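Local atomic coordinates of uncharacterized protein (Bordetella bronchiseptica RB50, PDB entry 3BE3), a protein that is of unknown function but belongs to the DUF1653 family, whose small beta-rich domain is grouped with the SH3-like folds. Residues B[51-54]-B[55-59]. Residues are numbered along the deposited sequence; the frame is centred on the assembly and turned at random.
Sequences STRL and LRIWN. With SO4 (sulfate ion), chain D.
Leu-54 and Ile-57 meet where strand 50-54, outermost in its own chain, runs straight into the short helix 55-58. The carbonyl oxygen of Leu-54, the N-cap residue, accepts the Trp-58 N-H at 2.9 Å; Ile-57 N adds a weak bond to the same oxygen. Within this turn CB of Leu-54 lies 3.8 Å from CG1 of Ile-57. Branching at CB suits Ile-57 here: while CG1 packs on Leu-54, CG2 lies anti to the backbone N and reaches NE of Arg-53 at 3.6 Å, the two side chains crossing at about a right angle.

In this small antiparallel sheet of the SH3 clan, the helical turn follows the strand that pairs with 35-41. Its tight side is the buried one: apolar Leu-55 packs on Val-35, Met-5 and Phe-8, and the broad ring of Trp-58 stacks on Phe-72, with Tyr-39 and Tyr-13 edge-to-face. Ser-51 and Thr-52 pair in parallel with a strand of the second subunit, whose Glu-31 accepts a hydrogen bond from Leu-54 N.

The solvent side is looser. There CD1 of Leu-54 sits over one face of the Arg-56 guanidinium, near its rim and 3.8 Å from NH2, while NH1 of Arg-56 forms a salt bridge with Glu-34. Apart from this, Arg-53 passes Phe-72, its extended chain carrying paired, coplanar N-H donors to a sulfate, probably a crystallisation additive: NH2 to O3 at 2.9 Å, NH1 to O1 at 3.0 Å. Tyr-16, His-15 and Arg-71 also hydrogen-bond the ion.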
# COMPACT_ATOMS: atom_id res chain seq x y z
N SER B 51 6.27 -1.56 1.02
CA SER B 51 5.75 -2.83 1.49
C SER B 51 4.37 -2.62 2.10
O SER B 51 3.99 -1.49 2.39
CB SER B 51 6.67 -3.43 2.56
OG SER B 51 7.99 -3.60 2.08
N THR B 52 3.62 -3.71 2.29
CA THR B 52 2.31 -3.62 2.93
C THR B 52 2.26 -4.74 3.96
O THR B 52 2.81 -5.83 3.74
CB THR B 52 1.13 -3.79 1.94
OG1 THR B 52 1.05 -5.16 1.53
CG2 THR B 52 1.30 -2.89 0.73
N ARG B 53 1.62 -4.48 5.09
CA ARG B 53 1.52 -5.48 6.15
C ARG B 53 0.23 -5.29 6.92
O ARG B 53 -0.16 -4.16 7.21
CB ARG B 53 2.71 -5.37 7.10
CG ARG B 53 2.85 -6.54 8.04
CD ARG B 53 4.24 -6.58 8.67
NE ARG B 53 4.48 -7.84 9.36
CZ ARG B 53 5.65 -8.18 9.89
NH1 ARG B 53 6.69 -7.36 9.80
NH2 ARG B 53 5.78 -9.35 10.50
N LEU B 54 -0.43 -6.40 7.25
CA LEU B 54 -1.68 -6.34 7.99
C LEU B 54 -1.53 -5.45 9.23
O LEU B 54 -0.54 -5.53 9.95
CB LEU B 54 -2.12 -7.75 8.42
CG LEU B 54 -2.46 -8.72 7.28
CD1 LEU B 54 -2.61 -10.13 7.83
CD2 LEU B 54 -3.75 -8.27 6.60
N LEU B 55 -2.52 -4.60 9.45
CA LEU B 55 -2.49 -3.70 10.60
C LEU B 55 -2.40 -4.47 11.92
O LEU B 55 -1.65 -4.09 12.82
CB LEU B 55 -3.74 -2.82 10.59
CG LEU B 55 -3.94 -1.84 11.75
CD1 LEU B 55 -2.84 -0.80 11.73
CD2 LEU B 55 -5.27 -1.17 11.63
N ARG B 56 -3.17 -5.54 12.03
CA ARG B 56 -3.17 -6.32 13.26
C ARG B 56 -1.83 -7.01 13.55
O ARG B 56 -1.51 -7.26 14.70
CB ARG B 56 -4.32 -7.34 13.25
CG ARG B 56 -4.27 -8.37 12.15
CD ARG B 56 -5.46 -9.32 12.30
NE ARG B 56 -5.34 -10.49 11.44
CZ ARG B 56 -5.81 -10.57 10.20
NH1 ARG B 56 -6.44 -9.54 9.65
NH2 ARG B 56 -5.63 -11.69 9.50
N ILE B 57 -1.06 -7.30 12.50
CA ILE B 57 0.25 -7.91 12.71
C ILE B 57 1.24 -6.79 13.06
O ILE B 57 2.09 -6.95 13.94
CB ILE B 57 0.76 -8.64 11.44
CG1 ILE B 57 -0.22 -9.76 11.05
CG2 ILE B 57 2.15 -9.21 11.69
CD1 ILE B 57 -0.43 -10.82 12.12
N TRP B 58 1.13 -5.67 12.36
CA TRP B 58 1.98 -4.49 12.59
C TRP B 58 1.86 -4.06 14.05
O TRP B 58 2.85 -3.70 14.68
CB TRP B 58 1.53 -3.34 11.67
CG TRP B 58 2.22 -1.99 11.86
CD1 TRP B 58 1.98 -1.09 12.84
CD2 TRP B 58 3.19 -1.39 10.99
NE1 TRP B 58 2.74 0.05 12.64
CE2 TRP B 58 3.48 -0.11 11.50
CE3 TRP B 58 3.83 -1.79 9.81
CZ2 TRP B 58 4.40 0.75 10.89
CZ3 TRP B 58 4.75 -0.93 9.21
CH2 TRP B 58 5.01 0.32 9.74
N ASN B 59 0.63 -4.12 14.57
CA ASN B 59 0.34 -3.74 15.95
C ASN B 59 0.68 -4.78 17.02
O ASN B 59 0.51 -4.51 18.21
CB ASN B 59 -1.14 -3.36 16.09
CG ASN B 59 -1.42 -1.95 15.65
OD1 ASN B 59 -0.58 -1.07 15.80
ND2 ASN B 59 -2.62 -1.71 15.12
S SO4 D . 9.22 -9.36 11.74
O1 SO4 D . 8.47 -8.13 12.06
O2 SO4 D . 9.18 -10.25 12.91
O3 SO4 D . 8.61 -10.03 10.59
O4 SO4 D . 10.62 -9.01 11.42